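Local coordinates for sigma-54 interaction domain protein (Enterococcus faecalis, PDB 3GDW), which is of uncharacterised function but is probably an ATP- and DNA-binding transcriptional regulator, this chain being its IIA domain of the sugar phosphotransferase type, at residues G6-M11 with E49-Q54; N64-L69 with N80-E85. One frame throughout, in Å; residues are numbered along the deposited sequence.

Contact 1: residues G6-M11 with E49-Q54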
loop_
_atom_site.group_PDB
_atom_site.type_symbol
_atom_site.label_atom_id
_atom_site.label_comp_id
_atom_site.label_asym_id
_atom_site.label_seq_id
_atom_site.Cartn_x
_atom_site.Cartn_y
_atom_site.Cartn_z
ATOM N N GLY B 6 -4.186 -4.262 19.275
ATOM C CA GLY B 6 -2.799 -4.051 18.870
ATOM C C GLY B 6 -2.624 -4.152 17.358
ATOM O O GLY B 6 -2.961 -5.178 16.740
ATOM N N VAL B 7 -2.102 -3.090 16.764
ATOM C CA VAL B 7 -1.918 -3.037 15.299
ATOM C C VAL B 7 -0.449 -3.248 14.956
ATOM O O VAL B 7 0.428 -2.535 15.474
ATOM C CB VAL B 7 -2.402 -1.711 14.708
ATOM C CG1 VAL B 7 -2.299 -1.719 13.156
ATOM C CG2 VAL B 7 -3.827 -1.458 15.116
ATOM N N PHE B 8 -0.183 -4.242 14.108
ATOM C CA PHE B 8 1.174 -4.498 13.637
ATOM C C PHE B 8 1.199 -4.397 12.127
ATOM O O PHE B 8 0.343 -4.997 11.438
ATOM C CB PHE B 8 1.656 -5.893 14.084
ATOM C CG PHE B 8 1.893 -5.997 15.572
ATOM C CD1 PHE B 8 3.187 -5.914 16.091
ATOM C CD2 PHE B 8 0.816 -6.155 16.450
ATOM C CE1 PHE B 8 3.411 -6.014 17.488
ATOM C CE2 PHE B 8 1.015 -6.241 17.833
ATOM C CZ PHE B 8 2.318 -6.175 18.353
ATOM N N VAL B 9 2.153 -3.626 11.604
ATOM C CA VAL B 9 2.247 -3.443 10.148
ATOM C C VAL B 9 3.503 -4.164 9.655
ATOM O O VAL B 9 4.612 -3.792 10.040
ATOM C CB VAL B 9 2.312 -1.910 9.737
ATOM C CG1 VAL B 9 2.275 -1.769 8.241
ATOM C CG2 VAL B 9 1.172 -1.087 10.380
ATOM N N LEU B 10 3.330 -5.189 8.813
ATOM C CA LEU B 10 4.462 -5.994 8.323
ATOM C C LEU B 10 4.486 -5.996 6.811
ATOM O O LEU B 10 3.503 -6.405 6.179
ATOM C CB LEU B 10 4.368 -7.446 8.827
ATOM C CG LEU B 10 5.077 -7.711 10.165
ATOM C CD1 LEU B 10 4.334 -7.055 11.293
ATOM C CD2 LEU B 10 5.222 -9.219 10.434
HETATM N N MSE B 11 5.595 -5.530 6.222
HETATM C CA MSE B 11 5.689 -5.411 4.747
HETATM C C MSE B 11 7.069 -5.734 4.188
HETATM O O MSE B 11 8.079 -5.628 4.886
HETATM C CB MSE B 11 5.244 -4.000 4.277
HETATM C CG MSE B 11 3.791 -3.722 4.565
HETATM SE SE MSE B 11 3.252 -1.937 4.147
HETATM C CE MSE B 11 1.403 -2.122 4.718
ATOM N N GLU B 49 9.325 -14.734 13.693
ATOM C CA GLU B 49 9.885 -14.836 15.033
ATOM C C GLU B 49 10.037 -13.444 15.684
ATOM O O GLU B 49 9.835 -13.308 16.892
ATOM C CB GLU B 49 11.190 -15.646 15.041
ATOM C CG GLU B 49 10.964 -17.099 14.711
ATOM C CD GLU B 49 12.232 -17.942 14.674
ATOM O OE1 GLU B 49 13.293 -17.505 15.188
ATOM O OE2 GLU B 49 12.154 -19.064 14.124
ATOM N N GLN B 50 10.355 -12.424 14.884
ATOM C CA GLN B 50 10.392 -11.036 15.377
ATOM C C GLN B 50 9.018 -10.627 15.901
ATOM O O GLN B 50 8.887 -10.042 16.977
ATOM C CB GLN B 50 10.744 -10.068 14.236
ATOM C CG GLN B 50 12.140 -10.223 13.699
ATOM C CD GLN B 50 13.148 -9.630 14.642
ATOM O OE1 GLN B 50 13.062 -8.444 14.990
ATOM N NE2 GLN B 50 14.109 -10.440 15.066
ATOM N N LEU B 51 7.988 -10.919 15.111
ATOM C CA LEU B 51 6.634 -10.531 15.480
ATOM C C LEU B 51 6.157 -11.305 16.717
ATOM O O LEU B 51 5.622 -10.736 17.672
ATOM C CB LEU B 51 5.703 -10.735 14.291
ATOM C CG LEU B 51 4.226 -10.698 14.609
ATOM C CD1 LEU B 51 3.784 -9.241 14.933
ATOM C CD2 LEU B 51 3.496 -11.248 13.409
ATOM N N ARG B 52 6.358 -12.613 16.686
ATOM C CA ARG B 52 5.923 -13.483 17.761
ATOM C C ARG B 52 6.569 -13.069 19.091
ATOM O O ARG B 52 5.895 -13.037 20.134
ATOM C CB ARG B 52 6.293 -14.930 17.414
ATOM C CG ARG B 52 5.798 -15.993 18.382
ATOM C CD ARG B 52 6.760 -16.251 19.534
ATOM N NE ARG B 52 8.165 -16.352 19.124
ATOM C CZ ARG B 52 8.702 -17.364 18.441
ATOM N NH1 ARG B 52 7.972 -18.397 18.060
ATOM N NH2 ARG B 52 9.991 -17.324 18.128
ATOM N N ASN B 53 7.870 -12.772 19.054
ATOM C CA ASN B 53 8.589 -12.361 20.247
ATOM C C ASN B 53 8.046 -11.082 20.887
ATOM O O ASN B 53 7.965 -10.982 22.117
ATOM C CB ASN B 53 10.086 -12.220 19.953
ATOM C CG ASN B 53 10.742 -13.549 19.627
ATOM O OD1 ASN B 53 10.226 -14.603 19.948
ATOM N ND2 ASN B 53 11.889 -13.494 18.973
ATOM N N GLN B 54 7.674 -10.101 20.073
ATOM C CA GLN B 54 7.106 -8.892 20.647
ATOM C C GLN B 54 5.694 -9.135 21.182
ATOM O O GLN B 54 5.350 -8.677 22.279
ATOM C CB GLN B 54 7.126 -7.735 19.673
ATOM C CG GLN B 54 6.923 -6.410 20.413
ATOM C CD GLN B 54 6.856 -5.224 19.486
ATOM O OE1 GLN B 54 7.596 -5.158 18.500
ATOM N NE2 GLN B 54 5.959 -4.270 19.790
#

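Contact 2: residues N64-L69 with N80-E85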
loop_
_atom_site.group_PDB
_atom_site.type_symbol
_atom_site.label_atom_id
_atom_site.label_comp_id
_atom_site.label_asym_id
_atom_site.label_seq_id
_atom_site.Cartn_x
_atom_site.Cartn_y
_atom_site.Cartn_z
ATOM N N ASN B 64 -7.477 -7.533 23.826
ATOM C CA ASN B 64 -8.585 -7.364 22.883
ATOM C C ASN B 64 -8.222 -7.685 21.440
ATOM O O ASN B 64 -8.917 -7.291 20.497
ATOM C CB ASN B 64 -9.203 -5.975 23.031
ATOM C CG ASN B 64 -9.850 -5.803 24.366
ATOM O OD1 ASN B 64 -10.676 -6.624 24.773
ATOM N ND2 ASN B 64 -9.446 -4.775 25.089
ATOM N N GLY B 65 -7.140 -8.429 21.289
ATOM C CA GLY B 65 -6.793 -8.991 20.007
ATOM C C GLY B 65 -5.756 -8.181 19.258
ATOM O O GLY B 65 -5.332 -7.106 19.691
ATOM N N ILE B 66 -5.348 -8.719 18.124
ATOM C CA ILE B 66 -4.258 -8.162 17.320
ATOM C C ILE B 66 -4.748 -8.018 15.889
ATOM O O ILE B 66 -5.410 -8.923 15.372
ATOM C CB ILE B 66 -3.046 -9.150 17.315
ATOM C CG1 ILE B 66 -2.412 -9.246 18.711
ATOM C CG2 ILE B 66 -2.026 -8.782 16.211
ATOM C CD1 ILE B 66 -1.392 -10.416 18.860
ATOM N N LEU B 67 -4.425 -6.897 15.244
ATOM C CA LEU B 67 -4.636 -6.773 13.821
ATOM C C LEU B 67 -3.286 -6.692 13.080
ATOM O O LEU B 67 -2.520 -5.750 13.299
ATOM C CB LEU B 67 -5.484 -5.516 13.544
ATOM C CG LEU B 67 -5.757 -5.175 12.090
ATOM C CD1 LEU B 67 -6.708 -6.226 11.459
ATOM C CD2 LEU B 67 -6.334 -3.762 12.001
ATOM N N LEU B 68 -3.018 -7.677 12.224
ATOM C CA LEU B 68 -1.836 -7.680 11.333
ATOM C C LEU B 68 -2.225 -7.101 9.992
ATOM O O LEU B 68 -3.148 -7.605 9.334
ATOM C CB LEU B 68 -1.319 -9.104 11.084
ATOM C CG LEU B 68 -0.898 -9.928 12.308
ATOM C CD1 LEU B 68 -0.168 -11.203 11.856
ATOM C CD2 LEU B 68 0.009 -9.132 13.283
ATOM N N LEU B 69 -1.530 -6.048 9.607
ATOM C CA LEU B 69 -1.700 -5.419 8.309
ATOM C C LEU B 69 -0.460 -5.736 7.486
ATOM O O LEU B 69 0.646 -5.340 7.850
ATOM C CB LEU B 69 -1.826 -3.899 8.524
ATOM C CG LEU B 69 -3.044 -3.438 9.330
ATOM C CD1 LEU B 69 -3.029 -1.913 9.450
ATOM C CD2 LEU B 69 -4.377 -3.931 8.688
ATOM N N ASN B 80 -2.972 -16.453 11.653
ATOM C CA ASN B 80 -3.425 -17.685 12.237
ATOM C C ASN B 80 -2.308 -18.321 13.065
ATOM O O ASN B 80 -2.581 -18.900 14.112
ATOM C CB ASN B 80 -3.965 -18.649 11.175
ATOM C CG ASN B 80 -4.350 -20.000 11.755
ATOM O OD1 ASN B 80 -5.035 -20.078 12.779
ATOM N ND2 ASN B 80 -3.896 -21.076 11.110
HETATM N N MSE B 81 -1.059 -18.192 12.612
HETATM C CA MSE B 81 0.083 -18.750 13.347
HETATM C C MSE B 81 0.175 -18.177 14.755
HETATM O O MSE B 81 0.389 -18.909 15.711
HETATM C CB MSE B 81 1.395 -18.498 12.605
HETATM C CG MSE B 81 1.813 -19.622 11.687
HETATM SE SE MSE B 81 3.252 -19.054 10.495
HETATM C CE MSE B 81 3.109 -20.474 9.142
ATOM N N LEU B 82 0.014 -16.863 14.876
ATOM C CA LEU B 82 0.053 -16.200 16.182
ATOM C C LEU B 82 -1.090 -16.635 17.075
ATOM O O LEU B 82 -0.899 -16.841 18.271
ATOM C CB LEU B 82 -0.030 -14.683 16.030
ATOM C CG LEU B 82 1.156 -13.750 15.910
ATOM C CD1 LEU B 82 0.577 -12.308 15.896
ATOM C CD2 LEU B 82 2.205 -13.926 17.028
ATOM N N PHE B 83 -2.292 -16.731 16.510
ATOM C CA PHE B 83 -3.440 -17.222 17.277
ATOM C C PHE B 83 -3.201 -18.640 17.804
ATOM O O PHE B 83 -3.419 -18.893 18.982
ATOM C CB PHE B 83 -4.749 -17.182 16.482
ATOM C CG PHE B 83 -5.879 -17.883 17.182
ATOM C CD1 PHE B 83 -6.480 -17.308 18.298
ATOM C CD2 PHE B 83 -6.308 -19.135 16.760
ATOM C CE1 PHE B 83 -7.514 -17.959 18.967
ATOM C CE2 PHE B 83 -7.334 -19.798 17.426
ATOM C CZ PHE B 83 -7.940 -19.209 18.529
ATOM N N GLU B 84 -2.764 -19.548 16.926
ATOM C CA GLU B 84 -2.450 -20.929 17.319
ATOM C C GLU B 84 -1.391 -20.975 18.418
ATOM O O GLU B 84 -1.507 -21.766 19.339
ATOM C CB GLU B 84 -1.944 -21.755 16.129
ATOM C CG GLU B 84 -2.941 -21.996 15.009
ATOM C CD GLU B 84 -4.139 -22.806 15.443
ATOM O OE1 GLU B 84 -3.964 -23.879 16.071
ATOM O OE2 GLU B 84 -5.267 -22.351 15.151
ATOM N N GLU B 85 -0.351 -20.146 18.295
ATOM C CA GLU B 85 0.788 -20.171 19.225
ATOM C C GLU B 85 0.523 -19.460 20.563
ATOM O O GLU B 85 0.933 -19.945 21.617
ATOM C CB GLU B 85 2.060 -19.613 18.560
ATOM C CG GLU B 85 3.322 -19.679 19.449
ATOM C CD GLU B 85 4.622 -19.382 18.698
ATOM O OE1 GLU B 85 4.598 -19.271 17.445
ATOM O OE2 GLU B 85 5.677 -19.270 19.368
#

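Contact 1: residues G6-M11 with E49-Q54
Phe8 holds its ring beside its backbone N, with CG anti to the carbonyl carbon (chi1 -69°), while Leu51 turns the other way, CG anti to N (chi1 166°), and this pair of torsions brings the ring and the leucine fork together between strand 6-11 and helix 49-54. Leu51 divides its two methyls. CD1 comes obliquely against the Phe8 ring, 3.6 Å from Phe8 CD1 and 3.8 Å from Phe8 CG; Leu51 CD2 lies 4.0 Å from Leu10 CD2, and Leu51 CB is 4.2 Å from the same Leu10 CD2. Leu10 and Phe8, two positions apart on the strand, thus take one branch each. One helical turn on, Gln54 is extended beyond CG and reaches the Phe8 ring obliquely, its NE2 3.9 Å from Phe8 CE1; amide and ring planes stand 63° apart. Behind these contacts the strand and helix run nearly antiparallel, their axes 11.1 Å apart at closest approach. The nearest backbone pair is Phe8 CA and Leu51 CA, at 8.3 Å. Met36 on the neighbouring strand 34-38 touches Leu10, Leu51 and Gln54, and Leu68 on strand 66-70 touches Phe8 and Leu51, so the small interface is continued by both flanking strands. Away from the sheet, Arg52 NE donates to Asn53 OD1 at 2.8 Å, the oxygen lying almost in the guanidinium plane. Every contact from strand to helix is van der Waals in kind: no polar bond ties the two, and they meet through the shape of a ring and two leucines. The Gln54 amide itself lies against the ring while NE2 also makes a weak hydrogen bond to Thr34 OG1, which holds a polar group at the end of an otherwise apolar contact.

Contact 2: residues N64-L69 with N80-E85
Leu82 is the one residue of helix 80-85 that meets strand residues Ile66 and Leu68, and it does so through a single methyl. Its CB leaves the helix toward the strand but is still 5.3 Å from Ile66 CD1, the closer of the two methyls facing it. CG sits at -92° about the first torsion, well off the staggered -60°; Leu82 CG is 5.0 Å from Leu68 CD1 and 5.1 Å from Ile66 CD1, so it touches neither. The second torsion of -175° then continues the chain straight on from CA, so that CD1 is the atom that arrives at the sheet. There it is 4.0 Å from Ile66 CD1 and 4.2 Å from Leu68 CD2, with Leu68 CD1 at 4.3 Å: the methyl settles between two residues, i and i+2, on the same face of the strand. The other branch turns off to the side, Leu82 CD2 staying 5.4 Å from Ile66 CD1. Ile66 meets Leu82 nearly at right angles, offering the end of its longer branch, whereas Leu68 slants against it with its forked tip. All three side chains are buried, and the touch is light, with methyls near van der Waals distance and only 110 Å² of surface hidden between the segments. Val55 of helix 44-57 touches both Ile66 and Leu82, closing the apolar cluster from the neighbouring helix. Along the edge that faces strand 90-93, Ile66 is joined by backbone hydrogen bonds to Arg89 and Lys91, where the chain returns to the sheet after the helix. Strand 66-70, helix 78-86 and strand 90-93 form a beta-alpha-beta unit of the parallel sheet in an alpha/beta domain, with Leu82 packing the connecting helix on the strand that precedes it.

Overall arrangement
Contacts 1 and 2 have centres about 9 Å apart and share one face of the parallel sheet, where strands 6-12 and 66-70 are neighbours. Gly6 O and Leu67 N, 2.7 Å apart, probably form a hydrogen bond, and Phe8 CB packs 3.7 Å from Leu68 CD2, merging the two apolar patches. On the solvent side, helices 44-57 and 78-86 are tied by the salt bridge from Arg52 NH1 to Glu85 OE2, at 2.8 Å. Together the contacts pack these two helices against the same face of the sheet. In mannose-type IIA domains the phosphorylated histidine lies at the C-terminal end of the first strand, so strand 6-12 probably leads to the corresponding site.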